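Local coordinates for protein precorrin-8x Methyl Mutase (Thermus thermophilus, PDB 1V9C) that probably catalyses the methyl migration that turns precorrin-8X into hydrogenobyrinate, an isomerase step of adenosylcobalamin biosynthesis, at residues 42-45 and 46-50; 119-123 and 124-128. All blocks are in the same frame, centred on the assembly; numbering follows the deposited sequence.

Contact 1. Residues 42-45 and 46-50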
# COMPACT_ATOMS: atom_id res chain seq x y z
N ASP B 42 3.04 11.80 4.04
CA ASP B 42 3.59 11.71 5.39
C ASP B 42 5.00 12.24 5.36
O ASP B 42 5.92 11.53 4.96
CB ASP B 42 3.62 10.27 5.90
CG ASP B 42 4.09 10.18 7.35
OD1 ASP B 42 4.89 11.03 7.77
OD2 ASP B 42 3.66 9.26 8.06
N PHE B 43 5.16 13.48 5.81
CA PHE B 43 6.46 14.14 5.81
C PHE B 43 7.52 13.60 6.77
O PHE B 43 8.68 13.97 6.65
CB PHE B 43 6.29 15.65 6.01
CG PHE B 43 5.85 16.36 4.77
CD1 PHE B 43 4.51 16.45 4.44
CD2 PHE B 43 6.78 16.88 3.89
CE1 PHE B 43 4.11 17.02 3.26
CE2 PHE B 43 6.38 17.46 2.69
CZ PHE B 43 5.05 17.53 2.38
N GLU B 44 7.13 12.73 7.70
CA GLU B 44 8.12 12.20 8.62
C GLU B 44 9.17 11.34 7.92
O GLU B 44 10.24 11.11 8.47
CB GLU B 44 7.48 11.39 9.74
CG GLU B 44 8.49 10.95 10.80
CD GLU B 44 7.86 10.36 12.04
OE1 GLU B 44 8.59 10.11 13.02
OE2 GLU B 44 6.63 10.13 12.05
N TYR B 45 8.86 10.87 6.71
CA TYR B 45 9.78 10.04 5.94
C TYR B 45 11.06 10.81 5.55
O TYR B 45 12.06 10.21 5.16
CB TYR B 45 9.08 9.47 4.69
CG TYR B 45 8.16 8.33 5.02
CD1 TYR B 45 6.78 8.49 5.03
CD2 TYR B 45 8.69 7.11 5.47
CE1 TYR B 45 5.95 7.48 5.50
CE2 TYR B 45 7.87 6.11 5.94
CZ TYR B 45 6.50 6.29 5.96
OH TYR B 45 5.70 5.30 6.46
N LYS B 46 11.01 12.13 5.64
CA LYS B 46 12.19 12.94 5.33
C LYS B 46 13.26 12.63 6.38
O LYS B 46 14.45 12.60 6.09
CB LYS B 46 11.86 14.43 5.41
CG LYS B 46 12.96 15.34 4.90
CD LYS B 46 12.63 16.81 5.13
CE LYS B 46 12.82 17.23 6.58
NZ LYS B 46 12.37 18.64 6.81
N ALA B 47 12.80 12.41 7.60
CA ALA B 47 13.67 12.13 8.74
C ALA B 47 13.89 10.64 9.00
O ALA B 47 14.91 10.25 9.56
CB ALA B 47 13.10 12.80 9.99
N LEU B 48 12.94 9.80 8.59
CA LEU B 48 13.05 8.37 8.82
C LEU B 48 13.81 7.61 7.75
O LEU B 48 14.33 6.53 8.01
CB LEU B 48 11.66 7.76 8.96
CG LEU B 48 10.71 8.41 9.98
CD1 LEU B 48 9.42 7.60 10.02
CD2 LEU B 48 11.37 8.46 11.37
N THR B 49 13.88 8.16 6.55
CA THR B 49 14.54 7.45 5.48
C THR B 49 16.05 7.55 5.49
O THR B 49 16.61 8.64 5.46
CB THR B 49 14.00 7.91 4.12
OG1 THR B 49 12.57 7.78 4.12
CG2 THR B 49 14.57 7.06 3.01
N ARG B 50 16.70 6.39 5.50
CA ARG B 50 18.15 6.33 5.53
C ARG B 50 18.70 5.45 4.41
O ARG B 50 18.17 4.38 4.12
CB ARG B 50 18.62 5.80 6.89
CG ARG B 50 20.07 6.09 7.18
CD ARG B 50 20.28 6.40 8.66
NE ARG B 50 21.08 5.39 9.33
CZ ARG B 50 21.39 5.43 10.62
NH1 ARG B 50 20.96 6.44 11.37
NH2 ARG B 50 22.12 4.47 11.17
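The carbonyl oxygen of Y45 is gripped twice by T49: the hydroxyl OG1 donates to Y45 O over 2.7 Å, in the carbonyl plane and on a lone pair, while T49 N reaches the same oxygen at 3.1 Å from above that plane. T49 holds its OG1 beside its own backbone N (chi1 -54°), which brings the hydroxyl back over the last turn just as the chain leaves helix 45-48 for strand 49-51. One residue earlier, E44 O is likewise shared, by A47 N from above the carbonyl plane and by L48 N within it, with L48 N at 3.0 Å. Over this turn the aliphatic part of E44 crosses L48, E44 CG lying 3.5 Å from L48 CG; with its CG anti to the backbone N (chi1 -174°) and the chain extended beyond, E44 also carries OE1 to within 3.6 Å of L48 CD2. At the start of the helix, D42 OD1 caps by accepting from E44 N at 2.8 Å, met nearly along the C-O axis, and K46 N closes on F43 O at 3.1 Å. The other carboxylate oxygen of D42 forms a salt bridge with K187, and K46 NZ is hydrogen-bonded to A20 O. This short helix therefore has polar closure at each end, a carboxylate on the turn before it and T49's buried hydroxyl just past its last turn, where the Y45 carbonyl, accepting two hydrogen bonds, is probably polarised.

Contact 2. Residues 119-123 and 124-128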
# COMPACT_ATOMS: atom_id res chain seq x y z
N TYR B 119 13.93 -20.85 -1.00
CA TYR B 119 13.51 -21.09 -2.37
C TYR B 119 14.25 -20.16 -3.31
O TYR B 119 14.90 -20.60 -4.26
CB TYR B 119 12.01 -20.85 -2.52
CG TYR B 119 11.55 -20.93 -3.96
CD1 TYR B 119 11.27 -22.15 -4.55
CD2 TYR B 119 11.46 -19.78 -4.74
CE1 TYR B 119 10.91 -22.24 -5.89
CE2 TYR B 119 11.10 -19.85 -6.09
CZ TYR B 119 10.83 -21.09 -6.66
OH TYR B 119 10.49 -21.18 -7.98
N ALA B 120 14.15 -18.85 -3.04
CA ALA B 120 14.80 -17.82 -3.85
C ALA B 120 16.28 -18.09 -4.01
O ALA B 120 16.81 -18.01 -5.11
CB ALA B 120 14.59 -16.45 -3.22
N TRP B 121 16.95 -18.38 -2.91
CA TRP B 121 18.37 -18.66 -2.96
C TRP B 121 18.64 -19.88 -3.83
O TRP B 121 19.30 -19.77 -4.87
CB TRP B 121 18.92 -18.91 -1.55
CG TRP B 121 20.42 -18.85 -1.49
CD1 TRP B 121 21.27 -18.41 -2.48
CD2 TRP B 121 21.24 -19.16 -0.37
NE1 TRP B 121 22.56 -18.43 -2.03
CE2 TRP B 121 22.58 -18.88 -0.73
CE3 TRP B 121 20.98 -19.64 0.92
CZ2 TRP B 121 23.65 -19.07 0.14
CZ3 TRP B 121 22.04 -19.83 1.80
CH2 TRP B 121 23.37 -19.55 1.40
N GLU B 122 18.12 -21.03 -3.42
CA GLU B 122 18.32 -22.26 -4.17
C GLU B 122 18.13 -22.06 -5.66
O GLU B 122 18.93 -22.54 -6.47
CB GLU B 122 17.35 -23.35 -3.69
CG GLU B 122 17.51 -23.74 -2.24
CD GLU B 122 16.54 -24.83 -1.84
OE1 GLU B 122 16.45 -25.15 -0.63
OE2 GLU B 122 15.87 -25.37 -2.75
N LYS B 123 17.07 -21.33 -6.03
CA LYS B 123 16.76 -21.07 -7.43
C LYS B 123 17.68 -20.05 -8.06
O LYS B 123 17.60 -19.78 -9.26
CB LYS B 123 15.31 -20.60 -7.57
CG LYS B 123 14.26 -21.66 -7.30
CD LYS B 123 14.25 -22.74 -8.39
CE LYS B 123 13.18 -23.80 -8.12
NZ LYS B 123 13.00 -24.74 -9.26
N GLY B 124 18.56 -19.47 -7.26
CA GLY B 124 19.47 -18.46 -7.76
C GLY B 124 18.71 -17.23 -8.21
O GLY B 124 18.68 -16.92 -9.40
N LEU B 125 18.08 -16.54 -7.26
CA LEU B 125 17.31 -15.34 -7.56
C LEU B 125 17.78 -14.16 -6.75
O LEU B 125 17.52 -13.01 -7.12
CB LEU B 125 15.82 -15.57 -7.29
CG LEU B 125 15.10 -16.64 -8.10
CD1 LEU B 125 13.62 -16.66 -7.72
CD2 LEU B 125 15.26 -16.36 -9.58
N LEU B 126 18.48 -14.42 -5.65
CA LEU B 126 18.95 -13.36 -4.78
C LEU B 126 20.11 -12.56 -5.31
O LEU B 126 20.24 -11.37 -5.02
CB LEU B 126 19.32 -13.91 -3.41
CG LEU B 126 18.18 -14.43 -2.54
CD1 LEU B 126 18.75 -14.90 -1.22
CD2 LEU B 126 17.17 -13.32 -2.32
N ASP B 127 20.99 -13.22 -6.06
CA ASP B 127 22.15 -12.53 -6.58
C ASP B 127 21.80 -11.64 -7.77
O ASP B 127 21.27 -12.11 -8.78
CB ASP B 127 23.24 -13.54 -6.94
CG ASP B 127 23.77 -14.27 -5.71
OD1 ASP B 127 24.27 -13.60 -4.78
OD2 ASP B 127 23.68 -15.52 -5.68
N GLY B 128 22.09 -10.35 -7.60
CA GLY B 128 21.81 -9.36 -8.63
C GLY B 128 20.41 -8.78 -8.51
O GLY B 128 20.04 -7.88 -9.25
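This is a helix C-terminus, closed by a Schellman motif, where helix 112-122 gives way to the loop leading to strand 130-133 of the doubly wound alpha/beta sheet. G124 turns the chain with positive phi (65°), a backbone shape that suits glycine, and two amides reach back into the last turn: L125 N to A120 O at 2.9 Å, tilted 27° from the carbonyl plane, and G124 N to W121 O. Beyond the turn the chain folds back, and L126 lays its branches against the helix. Its CD1 meets W121 CB at 4.0 Å, and its CD2 approaches A120 CB at 4.2 Å; on the loop side L126 also touches A151. Cut back to an alanine, this position would probably leave a gap beside A120 and W121, with the helix end less firmly packed against the chain that follows. L125 sets its CB 3.4 Å from A120 O, and its CD1 approaches the Y119 ring obliquely. K123, its CG beside the backbone N (chi1 -70°), places that CG over one face of the same ring, 3.5 Å above the plane of Y119 and offset toward the rim.

Overall arrangement
Contacts 1 and 2 lie on opposite sides of the chain's centre, with their own centres 31 Å apart and their nearest atoms about 18 Å apart, so neither touches the other. Both mark passages from helix to strand in the same mixed sheet, but at different places across it: contact 1 runs directly into strand 49-51, an outermost strand within this chain that pairs antiparallel with 180-183, whereas contact 2 leads through a loop to the interior strand 130-133. Their surroundings differ too. Residues 42-50 reach the second subunit, where F43 packs on F163 of that chain; no other chain of the assembly touches 119-128, whose neighbours include helix 99-107.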